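Local coordinates for mannosylglycerate hydrolase MGH1-like glycoside hydrolase domain-containing protein (Thermus thermophilus HB8, PDB 4WVA), which hydrolyses the osmolyte mannosylglycerate to mannose and glycerate, and probably also glucosylglycerate, as a glycoside hydrolase of family GH63, at residues A[235-249]-A[262-276]. Residues are numbered along the deposited sequence; the frame is centred on the assembly and turned at random.
Sequences VGFNAILQRANRDLY and IEEWIVRGEVGLEAL
Ile266 lays its CG2 methyl over the centre of the Arg246 guanidinium, 3.4 Å from CZ, while its other branch carries CD1 to 3.7 Å from Tyr249 CB. With Gln242 and Asn245 completing the socket, it is a knob in a hole. Bent at chi2 (-94°), the Arg246 chain turns back to this methyl and ends in a salt bridge, NH2 to Glu270 OE1 at 3.0 Å. The carboxylate carbon lies at the guanidinium edge, but the two planes are 73° apart, which excludes a coplanar two-pronged pairing. Gln242 reaches over Gly269, whose CA is the nearest of the partner helix to Gln242 CA (6.2 Å), and where a beta carbon would collide with the amide. Replacing Gln242 by an alanine would probably open a gap above Gly269 and leave one wall of the Ile266 socket missing. Asn245 crosses Trp265 at about a right angle, OD1 lying 3.4 Å from CE3, while its ND2 is hydrogen-bonded to Tyr143 OH of helix 121-146. Toward Val235 the contact is aliphatic: Leu273 sets both methyls against Ala239, CD2 4.0 Å from Ala239 CB, and Leu276 CD1 meets Val235 CB. Around Glu263 the interface borders a neighbouring subunit, whose Arg268 pairs with the Glu263 carboxylate and whose Thr151 backbone O accepts a hydrogen bond from Tyr249 OH. The axes of segments 235-249 and 262-275 approach to 9.2 Å with N-to-C directions at 148°, so the consecutive helices 235-254 and 260-275 form an antiparallel hairpin, consistent with the (alpha/alpha)6-barrel of GH63 enzymes.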
loop_
_atom_site.group_PDB
_atom_site.type_symbol
_atom_site.label_atom_id
_atom_site.label_comp_id
_atom_site.label_asym_id
_atom_site.label_seq_id
_atom_site.Cartn_x
_atom_site.Cartn_y
_atom_site.Cartn_z
ATOM N N VAL A 235 7.334 11.314 14.346
ATOM C CA VAL A 235 7.468 10.201 13.421
ATOM C C VAL A 235 7.761 8.889 14.153
ATOM O O VAL A 235 7.246 7.834 13.776
ATOM C CB VAL A 235 8.512 10.465 12.305
ATOM C CG1 VAL A 235 9.918 10.674 12.852
ATOM C CG2 VAL A 235 8.496 9.341 11.294
ATOM N N GLY A 236 8.574 8.948 15.215
ATOM C CA GLY A 236 8.888 7.742 15.963
ATOM C C GLY A 236 7.670 7.127 16.645
ATOM O O GLY A 236 7.381 5.944 16.460
ATOM N N PHE A 237 6.961 7.939 17.432
ATOM C CA PHE A 237 5.763 7.516 18.150
ATOM C C PHE A 237 4.779 6.905 17.163
ATOM O O PHE A 237 4.260 5.836 17.374
ATOM C CB PHE A 237 5.130 8.705 18.873
ATOM C CG PHE A 237 4.127 8.326 19.924
ATOM C CD1 PHE A 237 2.871 7.894 19.580
ATOM C CD2 PHE A 237 4.439 8.442 21.276
ATOM C CE1 PHE A 237 1.948 7.554 20.550
ATOM C CE2 PHE A 237 3.522 8.109 22.246
ATOM C CZ PHE A 237 2.280 7.659 21.890
ATOM N N ASN A 238 4.564 7.589 16.050
ATOM C CA ASN A 238 3.580 7.136 15.079
ATOM C C ASN A 238 3.973 5.912 14.276
ATOM O O ASN A 238 3.119 5.075 13.963
ATOM C CB ASN A 238 3.164 8.301 14.178
ATOM C CG ASN A 238 2.145 9.184 14.864
ATOM O OD1 ASN A 238 0.961 8.856 14.904
ATOM N ND2 ASN A 238 2.611 10.280 15.468
ATOM N N ALA A 239 5.251 5.776 13.948
ATOM C CA ALA A 239 5.704 4.571 13.275
ATOM C C ALA A 239 5.530 3.382 14.191
ATOM O O ALA A 239 5.086 2.304 13.764
ATOM C CB ALA A 239 7.149 4.694 12.856
ATOM N N ILE A 240 5.880 3.568 15.459
ATOM C CA ILE A 240 5.725 2.498 16.455
ATOM C C ILE A 240 4.249 2.128 16.666
ATOM O O ILE A 240 3.887 0.932 16.756
ATOM C CB ILE A 240 6.463 2.881 17.772
ATOM C CG1 ILE A 240 7.979 2.732 17.552
ATOM C CG2 ILE A 240 6.005 2.050 18.965
ATOM C CD1 ILE A 240 8.800 3.375 18.629
ATOM N N LEU A 241 3.382 3.137 16.709
ATOM C CA LEU A 241 1.937 2.907 16.808
ATOM C C LEU A 241 1.372 2.171 15.594
ATOM O O LEU A 241 0.555 1.265 15.738
ATOM C CB LEU A 241 1.204 4.218 17.044
ATOM C CG LEU A 241 -0.334 4.199 17.054
ATOM C CD1 LEU A 241 -0.896 3.189 18.045
ATOM C CD2 LEU A 241 -0.871 5.585 17.364
ATOM N N GLN A 242 1.801 2.548 14.393
ATOM C CA GLN A 242 1.334 1.845 13.192
ATOM C C GLN A 242 1.744 0.374 13.263
ATOM O O GLN A 242 0.949 -0.508 12.977
ATOM C CB GLN A 242 1.885 2.506 11.933
ATOM C CG GLN A 242 1.602 1.761 10.624
ATOM C CD GLN A 242 0.146 1.817 10.156
ATOM O OE1 GLN A 242 -0.688 2.540 10.707
ATOM N NE2 GLN A 242 -0.155 1.037 9.122
ATOM N N ARG A 243 3.007 0.108 13.609
ATOM C CA ARG A 243 3.451 -1.277 13.754
ATOM C C ARG A 243 2.622 -2.004 14.811
ATOM O O ARG A 243 2.178 -3.139 14.586
ATOM C CB ARG A 243 4.937 -1.354 14.082
ATOM C CG ARG A 243 5.454 -2.759 14.348
ATOM C CD ARG A 243 5.219 -3.758 13.229
ATOM N NE ARG A 243 5.760 -5.065 13.589
ATOM C CZ ARG A 243 7.024 -5.460 13.374
ATOM N NH1 ARG A 243 7.891 -4.678 12.769
ATOM N NH2 ARG A 243 7.416 -6.660 13.764
ATOM N N ALA A 244 2.389 -1.344 15.942
ATOM C CA ALA A 244 1.657 -1.950 17.027
ATOM C C ALA A 244 0.206 -2.237 16.626
ATOM O O ALA A 244 -0.330 -3.269 17.006
ATOM C CB ALA A 244 1.728 -1.075 18.261
ATOM N N ASN A 245 -0.420 -1.328 15.878
ATOM C CA ASN A 245 -1.772 -1.567 15.329
ATOM C C ASN A 245 -1.828 -2.801 14.425
ATOM O O ASN A 245 -2.743 -3.628 14.547
ATOM C CB ASN A 245 -2.296 -0.371 14.537
ATOM C CG ASN A 245 -2.762 0.774 15.417
ATOM O OD1 ASN A 245 -3.280 0.560 16.507
ATOM N ND2 ASN A 245 -2.606 1.989 14.935
ATOM N N ARG A 246 -0.856 -2.942 13.533
ATOM C CA ARG A 246 -0.785 -4.125 12.685
ATOM C C ARG A 246 -0.686 -5.401 13.514
ATOM O O ARG A 246 -1.330 -6.426 13.214
ATOM C CB ARG A 246 0.432 -4.044 11.748
ATOM C CG ARG A 246 0.353 -2.900 10.765
ATOM C CD ARG A 246 -0.221 -3.297 9.448
ATOM N NE ARG A 246 -0.199 -2.180 8.493
ATOM C CZ ARG A 246 -0.727 -2.262 7.284
ATOM N NH1 ARG A 246 -1.284 -3.407 6.880
ATOM N NH2 ARG A 246 -0.706 -1.200 6.473
ATOM N N ASP A 247 0.134 -5.360 14.558
ATOM C CA ASP A 247 0.303 -6.523 15.409
ATOM C C ASP A 247 -0.918 -6.795 16.309
ATOM O O ASP A 247 -1.256 -7.965 16.552
ATOM C CB ASP A 247 1.599 -6.410 16.207
ATOM C CG ASP A 247 2.824 -6.491 15.320
ATOM O OD1 ASP A 247 2.742 -7.199 14.294
ATOM O OD2 ASP A 247 3.826 -5.823 15.605
ATOM N N LEU A 248 -1.581 -5.737 16.768
ATOM C CA LEU A 248 -2.817 -5.861 17.521
ATOM C C LEU A 248 -3.943 -6.478 16.687
ATOM O O LEU A 248 -4.726 -7.286 17.194
ATOM C CB LEU A 248 -3.254 -4.514 18.091
ATOM C CG LEU A 248 -4.379 -4.558 19.122
ATOM C CD1 LEU A 248 -3.956 -5.319 20.373
ATOM C CD2 LEU A 248 -4.796 -3.141 19.461
ATOM N N TYR A 249 -4.012 -6.081 15.413
ATOM C CA TYR A 249 -4.940 -6.677 14.457
ATOM C C TYR A 249 -4.732 -8.197 14.392
ATOM O O TYR A 249 -5.675 -8.983 14.471
ATOM C CB TYR A 249 -4.754 -6.052 13.069
ATOM C CG TYR A 249 -5.469 -6.853 11.995
ATOM C CD1 TYR A 249 -6.805 -6.602 11.692
ATOM C CD2 TYR A 249 -4.827 -7.879 11.323
ATOM C CE1 TYR A 249 -7.483 -7.356 10.748
ATOM C CE2 TYR A 249 -5.500 -8.645 10.375
ATOM C CZ TYR A 249 -6.821 -8.376 10.096
ATOM O OH TYR A 249 -7.474 -9.150 9.148
ATOM N N ILE A 262 -9.647 -1.523 14.756
ATOM C CA ILE A 262 -8.195 -1.529 14.537
ATOM C C ILE A 262 -7.870 -1.356 13.044
ATOM O O ILE A 262 -6.921 -0.668 12.680
ATOM C CB ILE A 262 -7.566 -2.841 15.046
ATOM C CG1 ILE A 262 -7.902 -3.100 16.517
ATOM C CG2 ILE A 262 -6.049 -2.792 14.893
ATOM C CD1 ILE A 262 -7.648 -4.535 16.938
ATOM N N GLU A 263 -8.669 -1.976 12.172
ATOM C CA GLU A 263 -8.464 -1.831 10.742
ATOM C C GLU A 263 -8.510 -0.351 10.320
ATOM O O GLU A 263 -7.710 0.086 9.495
ATOM C CB GLU A 263 -9.507 -2.624 9.948
ATOM C CG GLU A 263 -9.452 -4.133 10.150
ATOM C CD GLU A 263 -10.749 -4.823 9.777
ATOM O OE1 GLU A 263 -11.553 -4.247 9.013
ATOM O OE2 GLU A 263 -10.971 -5.941 10.266
ATOM N N GLU A 264 -9.444 0.404 10.885
ATOM C CA GLU A 264 -9.530 1.833 10.571
ATOM C C GLU A 264 -8.277 2.565 11.025
ATOM O O GLU A 264 -7.744 3.394 10.284
ATOM C CB GLU A 264 -10.776 2.471 11.183
ATOM C CG GLU A 264 -12.024 1.632 10.977
ATOM C CD GLU A 264 -13.301 2.430 10.846
ATOM O OE1 GLU A 264 -13.312 3.627 11.217
ATOM O OE2 GLU A 264 -14.296 1.838 10.361
ATOM N N TRP A 265 -7.764 2.226 12.209
ATOM C CA TRP A 265 -6.541 2.867 12.683
ATOM C C TRP A 265 -5.381 2.581 11.733
ATOM O O TRP A 265 -4.543 3.452 11.449
ATOM C CB TRP A 265 -6.146 2.401 14.090
ATOM C CG TRP A 265 -7.187 2.647 15.154
ATOM C CD1 TRP A 265 -8.137 3.618 15.172
ATOM C CD2 TRP A 265 -7.338 1.917 16.379
ATOM N NE1 TRP A 265 -8.876 3.538 16.326
ATOM C CE2 TRP A 265 -8.406 2.501 17.085
ATOM C CE3 TRP A 265 -6.674 0.829 16.950
ATOM C CZ2 TRP A 265 -8.841 2.011 18.316
ATOM C CZ3 TRP A 265 -7.102 0.357 18.172
ATOM C CH2 TRP A 265 -8.180 0.948 18.840
ATOM N N ILE A 266 -5.312 1.347 11.273
ATOM C CA ILE A 266 -4.225 0.921 10.391
ATOM C C ILE A 266 -4.268 1.681 9.051
ATOM O O ILE A 266 -3.256 2.190 8.572
ATOM C CB ILE A 266 -4.309 -0.603 10.153
ATOM C CG1 ILE A 266 -3.954 -1.357 11.444
ATOM C CG2 ILE A 266 -3.393 -1.008 9.013
ATOM C CD1 ILE A 266 -4.194 -2.847 11.403
ATOM N N VAL A 267 -5.442 1.726 8.445
ATOM C CA VAL A 267 -5.587 2.297 7.118
ATOM C C VAL A 267 -5.370 3.801 7.157
ATOM O O VAL A 267 -4.615 4.330 6.359
ATOM C CB VAL A 267 -6.947 1.918 6.518
ATOM C CG1 VAL A 267 -7.212 2.651 5.216
ATOM C CG2 VAL A 267 -6.971 0.413 6.312
ATOM N N ARG A 268 -5.979 4.469 8.129
ATOM C CA ARG A 268 -5.785 5.916 8.273
ATOM C C ARG A 268 -4.373 6.256 8.735
ATOM O O ARG A 268 -3.812 7.268 8.329
ATOM C CB ARG A 268 -6.872 6.517 9.174
ATOM C CG ARG A 268 -8.247 6.294 8.574
ATOM C CD ARG A 268 -9.429 6.790 9.386
ATOM N NE ARG A 268 -10.689 6.276 8.801
ATOM C CZ ARG A 268 -11.343 6.797 7.757
ATOM N NH1 ARG A 268 -10.913 7.893 7.135
ATOM N NH2 ARG A 268 -12.472 6.233 7.337
ATOM N N GLY A 269 -3.773 5.388 9.550
ATOM C CA GLY A 269 -2.408 5.582 9.978
ATOM C C GLY A 269 -1.379 5.420 8.894
ATOM O O GLY A 269 -0.322 6.066 8.929
ATOM N N GLU A 270 -1.669 4.567 7.915
ATOM C CA GLU A 270 -0.762 4.373 6.810
ATOM C C GLU A 270 -0.718 5.649 5.973
ATOM O O GLU A 270 0.344 6.074 5.511
ATOM C CB GLU A 270 -1.236 3.201 5.952
ATOM C CG GLU A 270 -0.255 2.852 4.854
ATOM C CD GLU A 270 -0.533 1.505 4.242
ATOM O OE1 GLU A 270 -1.581 0.905 4.570
ATOM O OE2 GLU A 270 0.303 1.060 3.425
ATOM N N VAL A 271 -1.889 6.251 5.766
ATOM C CA VAL A 271 -1.964 7.515 5.035
ATOM C C VAL A 271 -1.160 8.582 5.781
ATOM O O VAL A 271 -0.336 9.252 5.191
ATOM C CB VAL A 271 -3.402 8.010 4.858
ATOM C CG1 VAL A 271 -3.412 9.408 4.253
ATOM C CG2 VAL A 271 -4.190 7.037 3.999
ATOM N N GLY A 272 -1.396 8.698 7.083
ATOM C CA GLY A 272 -0.724 9.717 7.897
ATOM C C GLY A 272 0.782 9.549 7.936
ATOM O O GLY A 272 1.539 10.492 7.743
ATOM N N LEU A 273 1.238 8.331 8.200
ATOM C CA LEU A 273 2.680 8.146 8.368
ATOM C C LEU A 273 3.423 8.441 7.089
ATOM O O LEU A 273 4.473 9.085 7.103
ATOM C CB LEU A 273 3.003 6.726 8.888
ATOM C CG LEU A 273 4.419 6.543 9.457
ATOM C CD1 LEU A 273 4.629 7.366 10.709
ATOM C CD2 LEU A 273 4.709 5.072 9.727
ATOM N N GLU A 274 2.878 8.018 5.952
ATOM C CA GLU A 274 3.511 8.327 4.684
ATOM C C GLU A 274 3.510 9.806 4.318
ATOM O O GLU A 274 4.398 10.267 3.597
ATOM C CB GLU A 274 2.962 7.446 3.563
ATOM C CG GLU A 274 3.417 6.011 3.704
ATOM C CD GLU A 274 4.937 5.882 3.602
ATOM O OE1 GLU A 274 5.494 6.116 2.517
ATOM O OE2 GLU A 274 5.547 5.559 4.619
ATOM N N ALA A 275 2.577 10.575 4.876
ATOM C CA ALA A 275 2.544 12.013 4.677
ATOM C C ALA A 275 3.777 12.703 5.262
ATOM O O ALA A 275 4.155 13.768 4.807
ATOM C CB ALA A 275 1.285 12.619 5.282
ATOM N N LEU A 276 4.394 12.111 6.273
ATOM C CA LEU A 276 5.547 12.731 6.934
ATOM C C LEU A 276 6.799 12.706 6.084
ATOM O O LEU A 276 7.800 13.359 6.412
ATOM C CB LEU A 276 5.827 12.045 8.275
ATOM C CG LEU A 276 4.662 12.023 9.283
ATOM C CD1 LEU A 276 5.100 11.330 10.558
ATOM C CD2 LEU A 276 4.169 13.427 9.570
#